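Local structure of alginate biosynthesis protein AlgX (Pseudomonas aeruginosa, 4KNC) at residues F34-V39 / R48-L53; E80-Y85 / I293-F298; N113-I118 / D130-F135; P235-V240 / A261-N266. The protein takes part in O-acetylation of the exopolysaccharide alginate and protects the polymer from degradation as it crosses the periplasm. All coordinates share one frame; numbering follows the deposited sequence.

Contact 1: F34-V39 / R48-L53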
loop_
_atom_site.group_PDB
_atom_site.type_symbol
_atom_site.label_atom_id
_atom_site.label_comp_id
_atom_site.label_asym_id
_atom_site.label_seq_id
_atom_site.Cartn_x
_atom_site.Cartn_y
_atom_site.Cartn_z
ATOM N N PHE A 34 8.019 -0.424 15.969
ATOM C CA PHE A 34 7.972 0.565 14.907
ATOM C C PHE A 34 8.964 1.721 15.119
ATOM O O PHE A 34 9.076 2.604 14.265
ATOM C CB PHE A 34 6.543 1.111 14.786
ATOM C CG PHE A 34 6.310 1.956 13.559
ATOM C CD1 PHE A 34 6.344 1.395 12.296
ATOM C CD2 PHE A 34 6.044 3.311 13.674
ATOM C CE1 PHE A 34 6.122 2.182 11.159
ATOM C CE2 PHE A 34 5.824 4.103 12.547
ATOM C CZ PHE A 34 5.862 3.543 11.291
ATOM N N PHE A 35 9.687 1.715 16.239
ATOM C CA PHE A 35 10.560 2.845 16.579
ATOM C C PHE A 35 12.040 2.486 16.764
ATOM O O PHE A 35 12.854 3.342 17.094
ATOM C CB PHE A 35 10.038 3.555 17.823
ATOM C CG PHE A 35 8.582 3.904 17.749
ATOM C CD1 PHE A 35 8.163 5.031 17.057
ATOM C CD2 PHE A 35 7.628 3.096 18.353
ATOM C CE1 PHE A 35 6.806 5.355 16.972
ATOM C CE2 PHE A 35 6.270 3.408 18.268
ATOM C CZ PHE A 35 5.857 4.540 17.577
ATOM N N THR A 36 12.378 1.221 16.532
ATOM C CA THR A 36 13.699 0.677 16.839
ATOM C C THR A 36 14.877 1.299 16.078
ATOM O O THR A 36 14.871 1.302 14.853
ATOM C CB THR A 36 13.701 -0.830 16.521
ATOM O OG1 THR A 36 12.472 -1.404 16.983
ATOM C CG2 THR A 36 14.881 -1.530 17.169
ATOM N N HIS A 37 15.857 1.878 16.779
ATOM C CA HIS A 37 15.700 2.389 18.133
ATOM C C HIS A 37 15.820 3.923 18.012
ATOM O O HIS A 37 16.345 4.431 17.011
ATOM C CB HIS A 37 16.735 1.789 19.106
ATOM C CG HIS A 37 18.135 2.302 18.926
ATOM N ND1 HIS A 37 19.135 1.549 18.344
ATOM C CD2 HIS A 37 18.709 3.479 19.278
ATOM C CE1 HIS A 37 20.256 2.247 18.326
ATOM N NE2 HIS A 37 20.025 3.423 18.885
ATOM N N LEU A 38 15.327 4.661 19.005
ATOM C CA LEU A 38 15.235 6.120 18.883
ATOM C C LEU A 38 16.518 6.817 19.286
ATOM O O LEU A 38 17.128 6.451 20.279
ATOM C CB LEU A 38 14.083 6.664 19.726
ATOM C CG LEU A 38 12.685 6.200 19.322
ATOM C CD1 LEU A 38 11.722 6.477 20.470
ATOM C CD2 LEU A 38 12.222 6.907 18.029
ATOM N N VAL A 39 16.935 7.798 18.488
ATOM C CA VAL A 39 18.061 8.660 18.830
ATOM C C VAL A 39 17.637 10.128 18.773
ATOM O O VAL A 39 16.796 10.517 17.962
ATOM C CB VAL A 39 19.306 8.419 17.943
ATOM C CG1 VAL A 39 19.828 7.015 18.136
ATOM C CG2 VAL A 39 19.001 8.678 16.480
ATOM N N ARG A 48 14.667 7.069 14.005
ATOM C CA ARG A 48 14.756 5.635 14.243
ATOM C C ARG A 48 15.933 5.088 13.454
ATOM O O ARG A 48 16.040 5.344 12.273
ATOM C CB ARG A 48 13.476 4.950 13.775
ATOM C CG ARG A 48 12.212 5.568 14.363
ATOM C CD ARG A 48 11.007 5.026 13.640
ATOM N NE ARG A 48 10.922 5.556 12.282
ATOM C CZ ARG A 48 9.973 5.227 11.410
ATOM N NH1 ARG A 48 9.043 4.349 11.745
ATOM N NH2 ARG A 48 9.956 5.773 10.198
ATOM N N THR A 49 16.806 4.321 14.097
ATOM C CA THR A 49 18.012 3.841 13.436
ATOM C C THR A 49 17.701 2.857 12.302
ATOM O O THR A 49 18.290 2.939 11.223
ATOM C CB THR A 49 18.949 3.164 14.449
ATOM O OG1 THR A 49 18.210 2.185 15.186
ATOM C CG2 THR A 49 19.513 4.189 15.435
ATOM N N THR A 50 16.769 1.936 12.538
ATOM C CA THR A 50 16.518 0.868 11.573
ATOM C C THR A 50 15.570 1.311 10.459
ATOM O O THR A 50 15.623 0.790 9.361
ATOM C CB THR A 50 15.958 -0.414 12.234
ATOM O OG1 THR A 50 14.612 -0.192 12.662
ATOM C CG2 THR A 50 16.810 -0.830 13.444
ATOM N N TYR A 51 14.695 2.267 10.745
ATOM C CA TYR A 51 13.765 2.735 9.729
ATOM C C TYR A 51 14.309 3.944 8.987
ATOM O O TYR A 51 14.201 4.017 7.771
ATOM C CB TYR A 51 12.417 3.108 10.347
ATOM C CG TYR A 51 11.615 1.938 10.848
ATOM C CD1 TYR A 51 11.904 1.337 12.076
ATOM C CD2 TYR A 51 10.568 1.422 10.092
ATOM C CE1 TYR A 51 11.156 0.263 12.537
ATOM C CE2 TYR A 51 9.824 0.347 10.532
ATOM C CZ TYR A 51 10.114 -0.230 11.758
ATOM O OH TYR A 51 9.357 -1.297 12.194
ATOM N N ASP A 52 14.867 4.902 9.724
ATOM C CA ASP A 52 15.193 6.207 9.150
ATOM C C ASP A 52 16.621 6.284 8.674
ATOM O O ASP A 52 16.928 7.014 7.726
ATOM C CB ASP A 52 14.963 7.333 10.159
ATOM C CG ASP A 52 13.538 7.394 10.647
ATOM O OD1 ASP A 52 12.615 6.907 9.944
ATOM O OD2 ASP A 52 13.347 7.957 11.734
ATOM N N LEU A 53 17.494 5.541 9.342
ATOM C CA LEU A 53 18.927 5.630 9.069
ATOM C C LEU A 53 19.429 4.374 8.389
ATOM O O LEU A 53 20.624 4.061 8.431
ATOM C CB LEU A 53 19.710 5.871 10.361
ATOM C CG LEU A 53 19.350 7.159 11.107
ATOM C CD1 LEU A 53 20.190 7.327 12.367
ATOM C CD2 LEU A 53 19.515 8.362 10.179
#

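Contact 2: E80-Y85 / I293-F298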
loop_
_atom_site.group_PDB
_atom_site.type_symbol
_atom_site.label_atom_id
_atom_site.label_comp_id
_atom_site.label_asym_id
_atom_site.label_seq_id
_atom_site.Cartn_x
_atom_site.Cartn_y
_atom_site.Cartn_z
ATOM N N GLU A 80 -1.423 1.986 -16.549
ATOM C CA GLU A 80 -0.007 2.266 -16.324
ATOM C C GLU A 80 0.209 2.398 -14.822
ATOM O O GLU A 80 -0.615 2.997 -14.130
ATOM C CB GLU A 80 0.397 3.577 -17.006
ATOM C CG GLU A 80 0.257 3.591 -18.515
ATOM C CD GLU A 80 1.424 2.920 -19.213
ATOM O OE1 GLU A 80 2.510 2.794 -18.604
ATOM O OE2 GLU A 80 1.258 2.509 -20.371
ATOM N N LEU A 81 1.320 1.868 -14.321
ATOM C CA LEU A 81 1.599 1.920 -12.891
ATOM C C LEU A 81 2.700 2.931 -12.533
ATOM O O LEU A 81 3.782 2.924 -13.118
ATOM C CB LEU A 81 1.962 0.522 -12.364
ATOM C CG LEU A 81 2.198 0.398 -10.850
ATOM C CD1 LEU A 81 0.938 0.751 -10.080
ATOM C CD2 LEU A 81 2.662 -1.003 -10.493
ATOM N N VAL A 82 2.402 3.802 -11.571
ATOM C CA VAL A 82 3.386 4.713 -11.010
ATOM C C VAL A 82 3.598 4.347 -9.543
ATOM O O VAL A 82 2.629 4.259 -8.784
ATOM C CB VAL A 82 2.893 6.175 -11.098
ATOM C CG1 VAL A 82 3.823 7.114 -10.337
ATOM C CG2 VAL A 82 2.761 6.611 -12.553
ATOM N N VAL A 83 4.847 4.117 -9.136
ATOM C CA VAL A 83 5.124 3.851 -7.722
ATOM C C VAL A 83 5.787 5.058 -7.045
ATOM O O VAL A 83 6.787 5.604 -7.526
ATOM C CB VAL A 83 5.945 2.531 -7.474
ATOM C CG1 VAL A 83 6.613 2.549 -6.110
ATOM C CG2 VAL A 83 5.054 1.288 -7.583
ATOM N N VAL A 84 5.188 5.495 -5.944
ATOM C CA VAL A 84 5.778 6.527 -5.115
ATOM C C VAL A 84 6.464 5.849 -3.937
ATOM O O VAL A 84 5.810 5.386 -3.000
ATOM C CB VAL A 84 4.727 7.518 -4.641
ATOM C CG1 VAL A 84 5.306 8.412 -3.528
ATOM C CG2 VAL A 84 4.240 8.364 -5.845
ATOM N N TYR A 85 7.786 5.761 -4.015
ATOM C CA TYR A 85 8.595 5.060 -3.032
ATOM C C TYR A 85 9.103 6.107 -2.052
ATOM O O TYR A 85 10.148 6.723 -2.276
ATOM C CB TYR A 85 9.769 4.399 -3.755
ATOM C CG TYR A 85 10.536 3.309 -3.011
ATOM C CD1 TYR A 85 9.878 2.228 -2.412
ATOM C CD2 TYR A 85 11.929 3.334 -2.962
ATOM C CE1 TYR A 85 10.596 1.212 -1.770
ATOM C CE2 TYR A 85 12.653 2.327 -2.322
ATOM C CZ TYR A 85 11.981 1.279 -1.728
ATOM O OH TYR A 85 12.709 0.302 -1.102
ATOM N N ILE A 293 -4.206 5.521 -15.266
ATOM C CA ILE A 293 -3.010 5.594 -14.437
ATOM C C ILE A 293 -3.343 5.252 -12.975
ATOM O O ILE A 293 -4.326 5.740 -12.407
ATOM C CB ILE A 293 -2.343 6.998 -14.504
ATOM C CG1 ILE A 293 -2.092 7.425 -15.954
ATOM C CG2 ILE A 293 -1.038 7.026 -13.692
ATOM C CD1 ILE A 293 -1.404 8.767 -16.083
ATOM N N LEU A 294 -2.524 4.392 -12.392
ATOM C CA LEU A 294 -2.664 3.997 -10.998
ATOM C C LEU A 294 -1.400 4.409 -10.260
ATOM O O LEU A 294 -0.303 3.952 -10.595
ATOM C CB LEU A 294 -2.859 2.477 -10.894
ATOM C CG LEU A 294 -2.971 1.856 -9.494
ATOM C CD1 LEU A 294 -4.163 2.420 -8.738
ATOM C CD2 LEU A 294 -3.083 0.339 -9.603
ATOM N N ILE A 295 -1.546 5.287 -9.279
ATOM C CA ILE A 295 -0.415 5.711 -8.463
ATOM C C ILE A 295 -0.398 4.944 -7.132
ATOM O O ILE A 295 -1.401 4.883 -6.427
ATOM C CB ILE A 295 -0.496 7.217 -8.158
ATOM C CG1 ILE A 295 -0.596 8.026 -9.451
ATOM C CG2 ILE A 295 0.712 7.677 -7.342
ATOM C CD1 ILE A 295 -0.941 9.472 -9.189
ATOM N N TRP A 296 0.750 4.385 -6.776
ATOM C CA TRP A 296 0.834 3.510 -5.617
ATOM C C TRP A 296 1.921 3.996 -4.677
ATOM O O TRP A 296 3.099 3.964 -5.010
ATOM C CB TRP A 296 1.095 2.070 -6.078
ATOM C CG TRP A 296 1.125 1.028 -4.984
ATOM C CD1 TRP A 296 0.714 1.164 -3.680
ATOM C CD2 TRP A 296 1.620 -0.308 -5.109
ATOM N NE1 TRP A 296 0.915 -0.024 -2.994
ATOM C CE2 TRP A 296 1.478 -0.933 -3.847
ATOM C CE3 TRP A 296 2.181 -1.034 -6.161
ATOM C CZ2 TRP A 296 1.870 -2.252 -3.622
ATOM C CZ3 TRP A 296 2.564 -2.349 -5.936
ATOM C CH2 TRP A 296 2.406 -2.940 -4.682
ATOM N N GLU A 297 1.505 4.445 -3.495
ATOM C CA GLU A 297 2.399 5.069 -2.530
ATOM C C GLU A 297 2.616 4.197 -1.287
ATOM O O GLU A 297 1.656 3.738 -0.663
ATOM C CB GLU A 297 1.846 6.441 -2.122
ATOM C CG GLU A 297 2.511 7.043 -0.878
ATOM C CD GLU A 297 1.796 6.655 0.438
ATOM O OE1 GLU A 297 2.480 6.131 1.344
ATOM O OE2 GLU A 297 0.565 6.872 0.568
ATOM N N PHE A 298 3.881 3.978 -0.939
ATOM C CA PHE A 298 4.253 3.270 0.285
ATOM C C PHE A 298 5.700 3.598 0.661
ATOM O O PHE A 298 6.443 4.170 -0.145
ATOM C CB PHE A 298 4.062 1.758 0.123
ATOM C CG PHE A 298 4.761 1.177 -1.074
ATOM C CD1 PHE A 298 4.132 1.143 -2.313
ATOM C CD2 PHE A 298 6.051 0.664 -0.965
ATOM C CE1 PHE A 298 4.776 0.616 -3.436
ATOM C CE2 PHE A 298 6.703 0.131 -2.079
ATOM C CZ PHE A 298 6.059 0.109 -3.320
#

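Contact 3: N113-I118 / D130-F135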
loop_
_atom_site.group_PDB
_atom_site.type_symbol
_atom_site.label_atom_id
_atom_site.label_comp_id
_atom_site.label_asym_id
_atom_site.label_seq_id
_atom_site.Cartn_x
_atom_site.Cartn_y
_atom_site.Cartn_z
ATOM N N ASN A 113 21.982 3.045 -2.676
ATOM C CA ASN A 113 21.104 1.876 -2.665
ATOM C C ASN A 113 19.646 2.202 -3.013
ATOM O O ASN A 113 18.987 1.476 -3.769
ATOM C CB ASN A 113 21.235 1.136 -1.335
ATOM C CG ASN A 113 22.551 0.400 -1.232
ATOM O OD1 ASN A 113 23.159 0.067 -2.251
ATOM N ND2 ASN A 113 23.005 0.156 -0.015
ATOM N N TYR A 114 19.162 3.320 -2.481
ATOM C CA TYR A 114 17.844 3.827 -2.832
ATOM C C TYR A 114 17.716 4.046 -4.349
ATOM O O TYR A 114 16.775 3.546 -4.990
ATOM C CB TYR A 114 17.569 5.125 -2.065
ATOM C CG TYR A 114 16.205 5.718 -2.349
ATOM C CD1 TYR A 114 16.020 6.621 -3.389
ATOM C CD2 TYR A 114 15.099 5.367 -1.579
ATOM C CE1 TYR A 114 14.765 7.171 -3.661
ATOM C CE2 TYR A 114 13.835 5.909 -1.837
ATOM C CZ TYR A 114 13.680 6.813 -2.881
ATOM O OH TYR A 114 12.441 7.345 -3.151
ATOM N N LEU A 115 18.673 4.770 -4.934
ATOM C CA LEU A 115 18.615 5.068 -6.376
ATOM C C LEU A 115 18.643 3.802 -7.229
ATOM O O LEU A 115 17.911 3.692 -8.233
ATOM C CB LEU A 115 19.761 5.996 -6.779
ATOM C CG LEU A 115 19.581 7.438 -6.311
ATOM C CD1 LEU A 115 20.860 8.209 -6.524
ATOM C CD2 LEU A 115 18.412 8.094 -7.052
ATOM N N ALA A 116 19.479 2.845 -6.815
ATOM C CA ALA A 116 19.509 1.529 -7.457
ATOM C C ALA A 116 18.127 0.861 -7.427
ATOM O O ALA A 116 17.696 0.248 -8.415
ATOM C CB ALA A 116 20.564 0.632 -6.790
ATOM N N THR A 117 17.434 0.989 -6.294
ATOM C CA THR A 117 16.089 0.423 -6.158
ATOM C C THR A 117 15.066 1.083 -7.082
ATOM O O THR A 117 14.244 0.409 -7.719
ATOM C CB THR A 117 15.611 0.519 -4.683
ATOM O OG1 THR A 117 16.473 -0.275 -3.864
ATOM C CG2 THR A 117 14.178 0.031 -4.523
ATOM N N ILE A 118 15.116 2.409 -7.149
ATOM C CA ILE A 118 14.343 3.173 -8.129
ATOM C C ILE A 118 14.557 2.649 -9.561
ATOM O O ILE A 118 13.598 2.444 -10.330
ATOM C CB ILE A 118 14.755 4.664 -8.084
ATOM C CG1 ILE A 118 14.379 5.282 -6.733
ATOM C CG2 ILE A 118 14.121 5.433 -9.217
ATOM C CD1 ILE A 118 12.912 5.106 -6.360
ATOM N N ASP A 130 11.689 10.176 -9.145
ATOM C CA ASP A 130 12.969 10.204 -8.446
ATOM C C ASP A 130 12.978 11.375 -7.479
ATOM O O ASP A 130 12.997 12.531 -7.904
ATOM C CB ASP A 130 14.084 10.369 -9.484
ATOM C CG ASP A 130 15.466 10.405 -8.867
ATOM O OD1 ASP A 130 15.583 10.421 -7.627
ATOM O OD2 ASP A 130 16.443 10.422 -9.639
ATOM N N PHE A 131 12.985 11.081 -6.181
ATOM C CA PHE A 131 12.918 12.115 -5.151
ATOM C C PHE A 131 14.296 12.576 -4.693
ATOM O O PHE A 131 14.397 13.440 -3.824
ATOM C CB PHE A 131 12.091 11.638 -3.926
ATOM C CG PHE A 131 10.660 11.298 -4.268
ATOM C CD1 PHE A 131 9.798 12.279 -4.750
ATOM C CD2 PHE A 131 10.186 9.995 -4.140
ATOM C CE1 PHE A 131 8.475 11.976 -5.083
ATOM C CE2 PHE A 131 8.872 9.685 -4.478
ATOM C CZ PHE A 131 8.012 10.680 -4.941
ATOM N N SER A 132 15.354 12.022 -5.283
ATOM C CA SER A 132 16.700 12.383 -4.842
ATOM C C SER A 132 17.035 13.893 -4.864
ATOM O O SER A 132 17.815 14.347 -4.031
ATOM C CB SER A 132 17.783 11.547 -5.546
ATOM O OG SER A 132 17.736 11.714 -6.950
ATOM N N PRO A 133 16.430 14.682 -5.779
ATOM C CA PRO A 133 16.711 16.119 -5.614
ATOM C C PRO A 133 16.246 16.701 -4.281
ATOM O O PRO A 133 16.708 17.784 -3.916
ATOM C CB PRO A 133 15.937 16.768 -6.765
ATOM C CG PRO A 133 15.889 15.705 -7.823
ATOM C CD PRO A 133 15.735 14.406 -7.049
ATOM N N LEU A 134 15.368 15.999 -3.561
ATOM C CA LEU A 134 14.887 16.493 -2.273
ATOM C C LEU A 134 15.757 16.056 -1.099
ATOM O O LEU A 134 15.508 16.456 0.038
ATOM C CB LEU A 134 13.442 16.048 -2.023
ATOM C CG LEU A 134 12.473 16.365 -3.154
ATOM C CD1 LEU A 134 11.058 15.936 -2.761
ATOM C CD2 LEU A 134 12.548 17.864 -3.492
ATOM N N PHE A 135 16.761 15.227 -1.369
ATOM C CA PHE A 135 17.581 14.660 -0.296
ATOM C C PHE A 135 18.491 15.704 0.338
ATOM O O PHE A 135 18.852 16.701 -0.295
ATOM C CB PHE A 135 18.461 13.521 -0.808
ATOM C CG PHE A 135 17.706 12.285 -1.208
ATOM C CD1 PHE A 135 16.321 12.246 -1.176
ATOM C CD2 PHE A 135 18.397 11.159 -1.630
ATOM C CE1 PHE A 135 15.636 11.102 -1.559
ATOM C CE2 PHE A 135 17.725 10.019 -2.009
ATOM C CZ PHE A 135 16.342 9.983 -1.975
HETATM O O HOH W 1 12.723 8.433 -5.699
#

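Contact 4: P235-V240 / A261-N266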
loop_
_atom_site.group_PDB
_atom_site.type_symbol
_atom_site.label_atom_id
_atom_site.label_comp_id
_atom_site.label_asym_id
_atom_site.label_seq_id
_atom_site.Cartn_x
_atom_site.Cartn_y
_atom_site.Cartn_z
ATOM N N PRO A 235 -12.699 11.176 -14.383
ATOM C CA PRO A 235 -11.355 11.056 -13.795
ATOM C C PRO A 235 -10.672 9.767 -14.229
ATOM O O PRO A 235 -11.329 8.736 -14.348
ATOM C CB PRO A 235 -11.629 11.032 -12.284
ATOM C CG PRO A 235 -12.891 11.823 -12.141
ATOM C CD PRO A 235 -13.720 11.413 -13.348
ATOM N N GLN A 236 -9.364 9.828 -14.452
ATOM C CA GLN A 236 -8.645 8.747 -15.116
ATOM C C GLN A 236 -7.409 8.323 -14.332
ATOM O O GLN A 236 -6.648 7.461 -14.786
ATOM C CB GLN A 236 -8.226 9.206 -16.517
ATOM C CG GLN A 236 -9.403 9.498 -17.437
ATOM C CD GLN A 236 -10.238 8.260 -17.689
ATOM O OE1 GLN A 236 -9.716 7.145 -17.695
ATOM N NE2 GLN A 236 -11.541 8.446 -17.877
ATOM N N ILE A 237 -7.205 8.947 -13.169
ATOM C CA ILE A 237 -6.046 8.671 -12.317
ATOM C C ILE A 237 -6.494 8.329 -10.891
ATOM O O ILE A 237 -7.276 9.060 -10.294
ATOM C CB ILE A 237 -5.070 9.870 -12.255
ATOM C CG1 ILE A 237 -4.679 10.324 -13.671
ATOM C CG2 ILE A 237 -3.836 9.491 -11.442
ATOM C CD1 ILE A 237 -3.611 11.418 -13.697
ATOM N N ALA A 238 -5.998 7.213 -10.367
ATOM C CA ALA A 238 -6.372 6.733 -9.044
ATOM C C ALA A 238 -5.139 6.609 -8.181
ATOM O O ALA A 238 -4.067 6.252 -8.661
ATOM C CB ALA A 238 -7.067 5.387 -9.147
ATOM N N LEU A 239 -5.304 6.910 -6.901
ATOM C CA LEU A 239 -4.220 6.871 -5.948
ATOM C C LEU A 239 -4.532 5.831 -4.887
ATOM O O LEU A 239 -5.593 5.867 -4.259
ATOM C CB LEU A 239 -4.054 8.246 -5.300
ATOM C CG LEU A 239 -3.068 8.381 -4.140
ATOM C CD1 LEU A 239 -1.659 7.955 -4.540
ATOM C CD2 LEU A 239 -3.079 9.812 -3.632
ATOM N N VAL A 240 -3.615 4.893 -4.695
ATOM C CA VAL A 240 -3.737 3.941 -3.602
ATOM C C VAL A 240 -2.503 4.106 -2.729
ATOM O O VAL A 240 -1.411 4.359 -3.243
ATOM C CB VAL A 240 -3.927 2.481 -4.094
ATOM C CG1 VAL A 240 -5.301 2.329 -4.728
ATOM C CG2 VAL A 240 -2.824 2.069 -5.077
ATOM N N ALA A 261 -4.881 17.216 -13.373
ATOM C CA ALA A 261 -5.829 16.107 -13.510
ATOM C C ALA A 261 -6.488 15.758 -12.185
ATOM O O ALA A 261 -5.858 15.899 -11.132
ATOM C CB ALA A 261 -5.119 14.884 -14.052
ATOM N N ASP A 262 -7.738 15.288 -12.244
ATOM C CA ASP A 262 -8.418 14.703 -11.078
ATOM C C ASP A 262 -7.694 13.460 -10.548
ATOM O O ASP A 262 -7.248 12.607 -11.314
ATOM C CB ASP A 262 -9.870 14.331 -11.406
ATOM C CG ASP A 262 -10.831 15.503 -11.244
ATOM O OD1 ASP A 262 -10.577 16.362 -10.379
ATOM O OD2 ASP A 262 -11.840 15.570 -11.973
ATOM N N ILE A 263 -7.577 13.362 -9.232
ATOM C CA ILE A 263 -6.947 12.198 -8.622
ATOM C C ILE A 263 -7.947 11.524 -7.700
ATOM O O ILE A 263 -8.307 12.078 -6.661
ATOM C CB ILE A 263 -5.699 12.602 -7.809
ATOM C CG1 ILE A 263 -4.704 13.378 -8.683
ATOM C CG2 ILE A 263 -5.052 11.384 -7.189
ATOM C CD1 ILE A 263 -3.863 12.524 -9.599
ATOM N N LEU A 264 -8.414 10.340 -8.080
ATOM C CA LEU A 264 -9.282 9.553 -7.202
ATOM C C LEU A 264 -8.484 8.983 -6.052
ATOM O O LEU A 264 -7.698 8.062 -6.254
ATOM C CB LEU A 264 -9.908 8.397 -7.973
ATOM C CG LEU A 264 -10.692 8.792 -9.220
ATOM C CD1 LEU A 264 -11.056 7.548 -10.013
ATOM C CD2 LEU A 264 -11.939 9.570 -8.836
ATOM N N ASN A 265 -8.700 9.510 -4.846
ATOM C CA ASN A 265 -7.958 9.070 -3.670
ATOM C C ASN A 265 -8.594 7.858 -2.974
ATOM O O ASN A 265 -9.666 7.974 -2.390
ATOM C CB ASN A 265 -7.836 10.229 -2.680
ATOM C CG ASN A 265 -6.873 9.938 -1.544
ATOM O OD1 ASN A 265 -6.524 8.792 -1.284
ATOM N ND2 ASN A 265 -6.440 10.988 -0.854
ATOM N N ASN A 266 -7.924 6.710 -3.021
ATOM C CA ASN A 266 -8.404 5.515 -2.329
ATOM C C ASN A 266 -7.447 5.038 -1.240
ATOM O O ASN A 266 -7.469 3.861 -0.847
ATOM C CB ASN A 266 -8.673 4.375 -3.332
ATOM C CG ASN A 266 -9.819 4.693 -4.307
ATOM O OD1 ASN A 266 -9.600 4.863 -5.502
ATOM N ND2 ASN A 266 -11.042 4.760 -3.792
HETATM O O HOH W 2 -8.007 12.349 -13.869
#

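Contact 1: F34-V39 / R48-L53
Leu38 and Arg48 face each other as an antiparallel non-hydrogen-bonded pair, flanked by a bond of 3.0 Å from Thr49 N to His37 O, while the chain before them bends through a cis peptide between Thr36 and His37. Thr49 returns the favour with its hydroxyl: OG1 takes the N-H of His37 at 2.9 Å, nearly straight. Its methyl CG2 sits over one face of the imidazole, 3.7 Å from the ring centroid, a CH-pi contact; the ring's ND1 turns to Asp24. Thr36 O is gripped twice by one residue, by Thr50 N in the carbonyl plane and by Thr50 OG1 from a tilted direction at 2.7 Å. This is the mouth of the small hairpin of strands 38-40 and 46-48 in the SGNH hydrolase-like domain; the side chain of Phe34 is about 7 Å from that of His150 and that of Phe35 about 7 Å from that of Asp148, both probable active-site residues. Arg48, its chain bent at chi3 (-71°), sends NH1 to Phe34 O (3.1 Å), and the guanidinium, inclined at 64° to the Phe34 ring, brings NH1 over its face, a cation-pi contact. Asp52 holds the guanidinium from the side through NE and NH2, with NH2 to OD1 at 2.9 Å; OD2 takes Arg48 N, and the carboxylate salt-bridges Arg89. Tyr51 brings one ring face under Phe34 O and gives its hydroxyl to Gly33.

Contact 2: E80-Y85 / I293-F298
Leu81 and Leu294 lie side by side, neighbours across two parallel strands in the four-stranded sheet of the SGNH hydrolase fold. Strand 80-85 is one of its two edge strands and 293-298 the next one in. Five backbone bonds zip the pair, from Leu294 N to Glu80 O (2.9 Å) down to Phe298 N to Val84 O (3.2 Å). On the Leu81 side, methyl CD1 settles into the notch beside Leu294 CD2, 4.1 Å away, and touches the backbone oxygen of Leu294. Further along, Val83 splits its two methyls: CG2 nudges the benzo part of Trp296 at CE3, and CG1 presses on Phe298 CZ at 3.7 Å. Phe298 can get there because its CG stands between the backbone N and the carbonyl carbon (chi1 54°), which folds the ring back toward Trp296 and lays its CE1 over the centre of the indole. Smaller bumps line the opposite face of the sheet. Val82 CG2 meets Ile293 CG2, Val84 CG2 fits against Ile295 CG2 at 3.9 Å, and Leu167 and Val163 of helix 153-169 cover this row. Glu297 shares that face, but its carboxylate is hydrogen-bonded to the hydroxyls of Ser245 and Thr242, and its side chain is about 7 Å from that of Ser243, the probable nucleophile. At the far end, Phe298 CE2 comes in at the edge of the Tyr85 ring, in its plane, 3.8 Å from CD1.

Contact 3: N113-I118 / D130-F135
A single water stitches Tyr114 to the loop: it donates to Tyr114 OH at 2.8 Å and accepts from Phe131 N at 2.7 Å, so a helix side chain and a loop backbone meet without bonding directly. The same hydroxyl meets the edge of the Phe131 ring, in its plane, at CD2. Tyr114 reaches this far because its CG is anti to the backbone N (chi1 -179°), carrying the ring out from helix 107-123. The edge of Phe135 then comes up to the Tyr114 face as an offset edge-to-face pair, planes 70° apart, with Phe135 CZ 3.6 Å from Tyr114 CE1. Phe135 follows the short 3-10 segment 132-134, and Ser132 CA lies over the centre of its ring. The next helix residue after Tyr114, Leu115, rests CD2 against the Asp130-Ser132 pair, 3.7 Å from both Asp130 OD1 and Ser132 OG. Within that pair Asp130 OD1 accepts from Ser132 N, an Asx turn, and from Ser132 OG at 2.6 Å, both arriving from the same face of the carboxylate. Two donors on OD1 probably limit rotation of the carboxylate. Tyr114 OH accepts from the water and donates to Tyr85 O, a hydrogen bond that ties the helix to strand 80-85 as well as to the loop.

Contact 4: P235-V240 / A261-N266
The beta-alpha-beta unit of strand 237-240, helix 251-259 and strand 263-265 closes here, with strand 263-265 at the edge of the SGNH hydrolase sheet and 237-240 parallel to it on the inner side. Ile237 O takes Leu264 N in its carbonyl plane at 2.8 Å; Leu264 O answers by accepting Leu239 N (2.7 Å), and Leu239 O receives Asn266 N. Ahead of the strands a water bridges the backbones, accepting from Gln236 N and donating to Asp262 O at 2.7 Å. Ile237 carries much of the side-chain packing. Its CG2, anti to the backbone N, presses on Ile263 CD1 at 3.5 Å, while CD1 at the other branch reaches out to the methyl of Ala261. In Ile263, chi2 (-79°) swings CD1 across to Ile237; the other branch, CG2, lies against Leu239 CB at 3.8 Å. Pro235 approaches from the other side of the sheet: its CB touches both Asp262 CB and Leu264 CD2 at the start of the contact. Asn266 CB lies against Leu239 O and near Val240 CG1. Leu255 and Ala252 of helix 251-259 cover the Ile263 and Leu239 side, Tyr280 of helix 275-282 lies against Ala238, Val240 and Asn266, and strand 293-298 flanks strand 237-240 on its inner edge, with Ile295 touching Ile237 and Leu239.

From the N terminus, contact 1 closes first, a short hairpin loop finished before the main sheet begins. Contact 2 opens at strand 80-85 and does not close until strand 293-298, more than 200 residues later. Inside that loop sit contacts 3 and 4, one after the other: contact 3 folds the loop after helix 107-123 back onto the helix, and contact 4 closes a crossover at the far edge of the sheet. Contacts 2 and 4 share the sheet through neighbouring strands 293-298 and 237-240, the backbone of Ile295 hydrogen-bonded to those of Ala238 and Val240. Contact 3 touches contact 2 at Tyr85 and Val84, whereas contact 1 stays about 10 Å from contact 2 at the nearest atoms.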